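Side-chain contacts in sensor protein (PDB 3MYF), which probably relays phosphoryl groups between response-regulator receiver domains through the histidine phosphotransfer (HPt) domain of a hybrid sensor histidine kinase: residues A[84-88]-A[89-93]; A[93-96]-A[97-101]; A[103-106]-A[107-111]. All blocks are in the same frame, centred on the assembly; numbering follows the deposited sequence.

Contact 1 of 3, residues A[84-88]-A[89-93]; sequences RQTPV and EDLEP
Asp90 N donates to Pro87 O at 3.0 Å and Leu91 N to Val88 O at 2.8 Å, two successive i to i+3 bonds that wind Val88-Leu91 into a 3-10 turn between helix 69-83 and helix 92-116 of the HPt domain. Both are bent: the donors stand well above the carbonyl planes, 51° out for Asp90 N, as is usual for 3-10 bonds. Leu91 then serves as N-cap residue of helix 92-116, while at the other end of the loop Gln85, with positive phi, closes helix 69-83 in a Schellman motif. Gln49 reaches in from helix 49-63, its NE2 bonded to Thr86 O and its OE1 weakly to Val88 N. The carboxylate of Asp90 lies against the ring of Pro87, OD2 coming within 3.6 Å of CG; it gets there because Asp90 CG is turned beside its own backbone N (chi1 -70°). Val88 points away from the turn onto Leu82 and Met52, and Leu91 packs on Ala81 and Leu82, which joins the loop to helices 69-83 and 49-63. The side chains of Thr86 and Leu91 cross at about a right angle, and Thr86 OG1 rests 3.6 Å from Leu91 CG.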
loop_
_atom_site.group_PDB
_atom_site.type_symbol
_atom_site.label_atom_id
_atom_site.label_comp_id
_atom_site.label_asym_id
_atom_site.label_seq_id
_atom_site.Cartn_x
_atom_site.Cartn_y
_atom_site.Cartn_z
ATOM N N ARG A 84 -1.441 -17.395 18.711
ATOM C CA ARG A 84 -1.455 -18.323 19.861
ATOM C C ARG A 84 -1.887 -17.644 21.171
ATOM O O ARG A 84 -1.901 -18.273 22.228
ATOM C CB ARG A 84 -0.067 -18.963 20.061
ATOM C CG ARG A 84 0.485 -19.683 18.839
ATOM C CD ARG A 84 1.758 -20.497 19.150
ATOM N NE ARG A 84 2.901 -19.689 19.603
ATOM C CZ ARG A 84 3.857 -19.197 18.811
ATOM N NH1 ARG A 84 4.854 -18.492 19.334
ATOM N NH2 ARG A 84 3.825 -19.401 17.501
ATOM N N GLN A 85 -2.225 -16.361 21.093
ATOM C CA GLN A 85 -2.661 -15.577 22.254
ATOM C C GLN A 85 -1.576 -15.286 23.281
ATOM O O GLN A 85 -1.862 -15.104 24.474
ATOM C CB GLN A 85 -3.919 -16.162 22.922
ATOM C CG GLN A 85 -5.192 -16.003 22.096
ATOM C CD GLN A 85 -5.582 -14.538 21.823
ATOM O OE1 GLN A 85 -6.509 -14.271 21.054
ATOM N NE2 GLN A 85 -4.880 -13.595 22.449
ATOM N N THR A 86 -0.325 -15.199 22.831
ATOM C CA THR A 86 0.661 -14.600 23.719
ATOM C C THR A 86 0.367 -13.117 23.760
ATOM O O THR A 86 0.166 -12.493 22.708
ATOM C CB THR A 86 2.165 -15.005 23.486
ATOM O OG1 THR A 86 2.987 -13.842 23.372
ATOM C CG2 THR A 86 2.354 -15.914 22.314
ATOM N N PRO A 87 0.285 -12.553 24.980
ATOM C CA PRO A 87 -0.067 -11.150 25.102
ATOM C C PRO A 87 1.035 -10.268 24.525
ATOM O O PRO A 87 2.205 -10.674 24.524
ATOM C CB PRO A 87 -0.198 -10.954 26.622
ATOM C CG PRO A 87 0.713 -11.962 27.214
ATOM C CD PRO A 87 0.633 -13.159 26.280
ATOM N N VAL A 88 0.649 -9.087 24.038
ATOM C CA VAL A 88 1.557 -8.109 23.422
ATOM C C VAL A 88 2.768 -7.835 24.308
ATOM O O VAL A 88 3.902 -7.750 23.812
ATOM C CB VAL A 88 0.788 -6.800 23.095
ATOM C CG1 VAL A 88 1.731 -5.588 22.789
ATOM C CG2 VAL A 88 -0.166 -7.044 21.951
ATOM N N GLU A 89 2.505 -7.726 25.616
ATOM C CA GLU A 89 3.523 -7.479 26.631
ATOM C C GLU A 89 4.701 -8.446 26.531
ATOM O O GLU A 89 5.864 -8.047 26.675
ATOM C CB GLU A 89 2.893 -7.591 28.029
ATOM C CG GLU A 89 3.831 -7.323 29.178
ATOM C CD GLU A 89 3.117 -7.373 30.501
ATOM O OE1 GLU A 89 2.610 -8.468 30.866
ATOM O OE2 GLU A 89 3.072 -6.312 31.165
ATOM N N ASP A 90 4.395 -9.715 26.300
ATOM C CA ASP A 90 5.432 -10.734 26.254
ATOM C C ASP A 90 6.219 -10.686 24.942
ATOM O O ASP A 90 7.279 -11.317 24.822
ATOM C CB ASP A 90 4.833 -12.115 26.480
ATOM C CG ASP A 90 4.347 -12.321 27.918
ATOM O OD1 ASP A 90 4.466 -11.406 28.783
ATOM O OD2 ASP A 90 3.832 -13.414 28.175
ATOM N N LEU A 91 5.711 -9.928 23.975
ATOM C CA LEU A 91 6.368 -9.806 22.677
ATOM C C LEU A 91 7.109 -8.490 22.539
ATOM O O LEU A 91 7.603 -8.172 21.455
ATOM C CB LEU A 91 5.366 -9.988 21.527
ATOM C CG LEU A 91 4.773 -11.381 21.355
ATOM C CD1 LEU A 91 3.508 -11.342 20.511
ATOM C CD2 LEU A 91 5.785 -12.339 20.769
ATOM N N GLU A 92 7.209 -7.739 23.640
ATOM C CA GLU A 92 7.860 -6.425 23.613
ATOM C C GLU A 92 9.254 -6.461 22.962
ATOM O O GLU A 92 9.544 -5.600 22.147
ATOM C CB GLU A 92 7.913 -5.764 25.003
ATOM C CG GLU A 92 8.471 -4.334 24.962
ATOM C CD GLU A 92 8.795 -3.755 26.340
ATOM O OE1 GLU A 92 8.983 -2.517 26.439
ATOM O OE2 GLU A 92 8.866 -4.531 27.324
ATOM N N PRO A 93 10.112 -7.450 23.324
ATOM C CA PRO A 93 11.430 -7.489 22.691
ATOM C C PRO A 93 11.348 -7.553 21.148
ATOM O O PRO A 93 12.033 -6.787 20.457
ATOM C CB PRO A 93 12.058 -8.769 23.275
ATOM C CG PRO A 93 11.416 -8.890 24.633
ATOM C CD PRO A 93 9.986 -8.510 24.351
#

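Contact 2 of 3, residues A[93-96]-A[97-101]; sequences PEIL and ELLDE
The first turns of helix 92-116 run through Pro93-Glu101, where Ile95 and Leu99, one turn apart, set their side chains along the same inner ridge, Ile95 CG2 being 4.4 Å from Leu99 CD1. Leu99 CG is turned beside its own backbone N (chi1 -74°), which lays the branch over the carbonyl of the preceding turn, with CG 3.5 Å from Ile95 O. That oxygen also takes the N-H of Leu99 at 2.8 Å, in a fairly straight bond of 159°. This face belongs to the packing of the HPt helical bundle: Ile95 meets Ile40 and Met52, Leu99 meets Ile40 and Gln41, Leu96 reaches Leu44 of helix 19-46, and Leu98, beside the ridge and with its CB 3.4 Å from Glu94 O, packs on Ile56. On another side of the helix Glu97 is extended, and a water bridges the turn by donating to Glu97 OE1 at 2.6 Å and, weakly, to Pro93 O, which already accepts Glu97 N at 3.0 Å. The other carboxylate oxygen, Glu97 OE2, forms a long, weak ion pair with Arg73 of helix 69-83. Asp100 OD1 is held in a salt bridge by Lys104 one turn on, and Glu101 OE2 is hydrogen-bonded to Thr5 OG1.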
loop_
_atom_site.group_PDB
_atom_site.type_symbol
_atom_site.label_atom_id
_atom_site.label_comp_id
_atom_site.label_asym_id
_atom_site.label_seq_id
_atom_site.Cartn_x
_atom_site.Cartn_y
_atom_site.Cartn_z
ATOM N N PRO A 93 10.112 -7.450 23.324
ATOM C CA PRO A 93 11.430 -7.489 22.691
ATOM C C PRO A 93 11.348 -7.553 21.148
ATOM O O PRO A 93 12.033 -6.787 20.457
ATOM C CB PRO A 93 12.058 -8.769 23.275
ATOM C CG PRO A 93 11.416 -8.890 24.633
ATOM C CD PRO A 93 9.986 -8.510 24.351
ATOM N N GLU A 94 10.500 -8.432 20.622
ATOM C CA GLU A 94 10.368 -8.594 19.155
ATOM C C GLU A 94 9.688 -7.403 18.504
ATOM O O GLU A 94 10.050 -7.004 17.378
ATOM C CB GLU A 94 9.603 -9.882 18.799
ATOM C CG GLU A 94 10.349 -11.161 19.139
ATOM C CD GLU A 94 9.983 -11.760 20.495
ATOM O OE1 GLU A 94 9.499 -11.047 21.408
ATOM O OE2 GLU A 94 10.208 -12.968 20.650
ATOM N N ILE A 95 8.714 -6.813 19.199
ATOM C CA ILE A 95 8.019 -5.651 18.635
ATOM C C ILE A 95 8.951 -4.448 18.574
ATOM O O ILE A 95 8.976 -3.709 17.561
ATOM C CB ILE A 95 6.713 -5.344 19.397
ATOM C CG1 ILE A 95 5.700 -6.459 19.125
ATOM C CG2 ILE A 95 6.172 -3.964 19.007
ATOM C CD1 ILE A 95 4.543 -6.523 20.150
ATOM N N LEU A 96 9.749 -4.265 19.627
ATOM C CA LEU A 96 10.737 -3.176 19.661
ATOM C C LEU A 96 11.787 -3.362 18.567
ATOM O O LEU A 96 12.216 -2.388 17.915
ATOM C CB LEU A 96 11.412 -3.047 21.044
ATOM C CG LEU A 96 10.612 -2.442 22.214
ATOM C CD1 LEU A 96 11.384 -2.520 23.539
ATOM C CD2 LEU A 96 10.168 -0.992 21.955
ATOM N N GLU A 97 12.213 -4.612 18.382
ATOM C CA GLU A 97 13.157 -4.941 17.333
ATOM C C GLU A 97 12.518 -4.653 15.972
ATOM O O GLU A 97 13.190 -4.175 15.054
ATOM C CB GLU A 97 13.538 -6.405 17.404
ATOM C CG GLU A 97 14.720 -6.767 16.523
ATOM C CD GLU A 97 15.076 -8.236 16.620
ATOM O OE1 GLU A 97 14.517 -8.922 17.524
ATOM O OE2 GLU A 97 15.918 -8.693 15.810
ATOM N N LEU A 98 11.239 -4.982 15.839
ATOM C CA LEU A 98 10.539 -4.706 14.581
ATOM C C LEU A 98 10.448 -3.213 14.291
ATOM O O LEU A 98 10.690 -2.777 13.141
ATOM C CB LEU A 98 9.157 -5.333 14.533
ATOM C CG LEU A 98 8.324 -4.969 13.286
ATOM C CD1 LEU A 98 8.878 -5.599 11.991
ATOM C CD2 LEU A 98 6.894 -5.407 13.536
ATOM N N LEU A 99 10.109 -2.424 15.311
ATOM C CA LEU A 99 10.019 -0.963 15.119
ATOM C C LEU A 99 11.347 -0.387 14.665
ATOM O O LEU A 99 11.389 0.434 13.744
ATOM C CB LEU A 99 9.562 -0.267 16.404
ATOM C CG LEU A 99 8.083 -0.456 16.732
ATOM C CD1 LEU A 99 7.796 0.010 18.168
ATOM C CD2 LEU A 99 7.217 0.287 15.725
ATOM N N ASP A 100 12.432 -0.814 15.307
ATOM C CA ASP A 100 13.770 -0.358 14.932
ATOM C C ASP A 100 14.067 -0.725 13.467
ATOM O O ASP A 100 14.630 0.084 12.710
ATOM C CB ASP A 100 14.828 -0.979 15.859
ATOM C CG ASP A 100 16.224 -0.520 15.531
ATOM O OD1 ASP A 100 16.986 -1.302 14.929
ATOM O OD2 ASP A 100 16.561 0.630 15.858
ATOM N N GLU A 101 13.693 -1.942 13.088
ATOM C CA GLU A 101 13.850 -2.405 11.712
ATOM C C GLU A 101 13.053 -1.574 10.697
ATOM O O GLU A 101 13.548 -1.312 9.611
ATOM C CB GLU A 101 13.516 -3.901 11.592
ATOM C CG GLU A 101 13.797 -4.545 10.212
ATOM C CD GLU A 101 15.268 -4.523 9.790
ATOM O OE1 GLU A 101 16.173 -4.358 10.636
ATOM O OE2 GLU A 101 15.524 -4.701 8.590
HETATM O O HOH W 1 14.374 -8.983 20.119
#

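Contact 3 of 3, residues A[103-106]-A[107-111]; sequences TKVE and SAVKQ
Val105 and Val109 share one rotamer, each with CG1 anti to the backbone N, and since they sit one helical turn apart their side chains lie side by side, pointing the same way. The forward methyl of the first, Val105 CG1, thus meets the CG2 of Val109 at 4.0 Å. The same CG2 of Val109 also presses on the peptide oxygen behind it, 3.1 Å from Val105 O, which accepts the N-H of Val109 at 2.9 Å in a nearly straight bond (166°). One residue further on the pattern recurs with a longer chain. Lys110 CG is swung beside its own backbone N (chi1 -75°), and its methylenes run past the carbonyl of the previous turn, CG lying 3.1 Å from Glu106 O; that oxygen also receives Lys110 N at 3.1 Å. Although the carboxylate of Glu106 and the ammonium of Lys110 sit on neighbouring turns, they form no ion pair: Glu106 OE1 and Lys110 NZ are 6.1 Å apart, which leaves at most a weak long-range attraction. Ala108 CB lies 3.3 Å from Lys104 O, the usual spacing along a helix. Outside the two segments, Leu33 of helix 19-46 touches the side chains of Val105 and Glu106, while Lys110 leans on Leu30; from the N-terminal loop, Thr5 lies against Val105, and Leu6 against Ala108 and Val109. The i to i+4 valine pair thus forms part of the apolar face of an amphipathic helix, the last of the HPt domain, laid against the long helix 19-46 and the N-terminal segment.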
loop_
_atom_site.group_PDB
_atom_site.type_symbol
_atom_site.label_atom_id
_atom_site.label_comp_id
_atom_site.label_asym_id
_atom_site.label_seq_id
_atom_site.Cartn_x
_atom_site.Cartn_y
_atom_site.Cartn_z
ATOM N N THR A 103 12.240 1.619 10.842
ATOM C CA THR A 103 12.997 2.840 10.626
ATOM C C THR A 103 14.103 2.639 9.573
ATOM O O THR A 103 14.269 3.476 8.683
ATOM C CB THR A 103 13.573 3.393 11.951
ATOM O OG1 THR A 103 12.492 3.796 12.797
ATOM C CG2 THR A 103 14.456 4.618 11.692
ATOM N N LYS A 104 14.846 1.535 9.667
ATOM C CA LYS A 104 15.888 1.223 8.669
ATOM C C LYS A 104 15.301 0.915 7.287
ATOM O O LYS A 104 15.915 1.218 6.256
ATOM C CB LYS A 104 16.750 0.041 9.120
ATOM C CG LYS A 104 17.542 0.276 10.403
ATOM C CD LYS A 104 18.028 -1.051 10.971
ATOM C CE LYS A 104 18.821 -0.838 12.237
ATOM N NZ LYS A 104 19.064 -2.124 12.933
ATOM N N VAL A 105 14.141 0.276 7.271
ATOM C CA VAL A 105 13.441 -0.056 6.012
ATOM C C VAL A 105 12.953 1.216 5.312
ATOM O O VAL A 105 13.093 1.342 4.086
ATOM C CB VAL A 105 12.260 -1.066 6.241
ATOM C CG1 VAL A 105 11.337 -1.156 5.004
ATOM C CG2 VAL A 105 12.806 -2.465 6.570
ATOM N N GLU A 106 12.402 2.154 6.085
ATOM C CA GLU A 106 11.951 3.450 5.542
ATOM C C GLU A 106 13.113 4.170 4.870
ATOM O O GLU A 106 12.967 4.734 3.775
ATOM C CB GLU A 106 11.347 4.340 6.632
ATOM C CG GLU A 106 9.946 3.923 7.085
ATOM C CD GLU A 106 9.446 4.691 8.306
ATOM O OE1 GLU A 106 10.281 5.291 9.016
ATOM O OE2 GLU A 106 8.212 4.675 8.570
ATOM N N SER A 107 14.266 4.169 5.532
ATOM C CA SER A 107 15.448 4.822 4.969
ATOM C C SER A 107 15.934 4.098 3.713
ATOM O O SER A 107 16.274 4.735 2.705
ATOM C CB SER A 107 16.574 4.907 6.003
ATOM O OG SER A 107 17.811 5.166 5.335
ATOM N N ALA A 108 15.971 2.767 3.776
ATOM C CA ALA A 108 16.507 1.958 2.680
ATOM C C ALA A 108 15.656 2.090 1.426
ATOM O O ALA A 108 16.189 2.238 0.321
ATOM C CB ALA A 108 16.617 0.513 3.091
ATOM N N VAL A 109 14.334 2.050 1.602
ATOM C CA VAL A 109 13.414 2.172 0.469
ATOM C C VAL A 109 13.465 3.578 -0.140
ATOM O O VAL A 109 13.545 3.721 -1.373
ATOM C CB VAL A 109 11.960 1.774 0.836
ATOM C CG1 VAL A 109 11.031 1.931 -0.366
ATOM C CG2 VAL A 109 11.900 0.341 1.353
ATOM N N LYS A 110 13.459 4.607 0.712
ATOM C CA LYS A 110 13.607 6.002 0.256
ATOM C C LYS A 110 14.915 6.217 -0.511
ATOM O O LYS A 110 15.014 7.089 -1.392
ATOM C CB LYS A 110 13.534 6.970 1.436
ATOM C CG LYS A 110 12.138 7.171 1.990
ATOM C CD LYS A 110 12.124 8.259 3.052
ATOM C CE LYS A 110 10.962 8.064 4.020
ATOM N NZ LYS A 110 10.397 9.382 4.455
ATOM N N GLN A 111 15.917 5.413 -0.176
ATOM C CA GLN A 111 17.198 5.457 -0.869
ATOM C C GLN A 111 17.105 4.763 -2.228
ATOM O O GLN A 111 17.598 5.295 -3.247
ATOM C CB GLN A 111 18.291 4.826 0.008
#

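Overall arrangement
The three contacts follow one another along the last part of the HPt chain, from the loop that enters helix 92-116 into its later turns. Contacts 1 and 2 share Pro93, have centres 12 Å apart, and touch where Val88 O meets Ile95 CD1 at 3.9 Å. Contact 3 begins two residues beyond contact 2, centre to centre about 15 Å, and the Asp100-Lys104 salt bridge spans the join. Contacts 1 and 3 lie on opposite sides of the chain's centre, their centres 26 Å and nearest atoms about 11 Å apart. Helix 19-46 runs past both contacts 2 and 3, whereas helix 49-63 meets contacts 1 and 2.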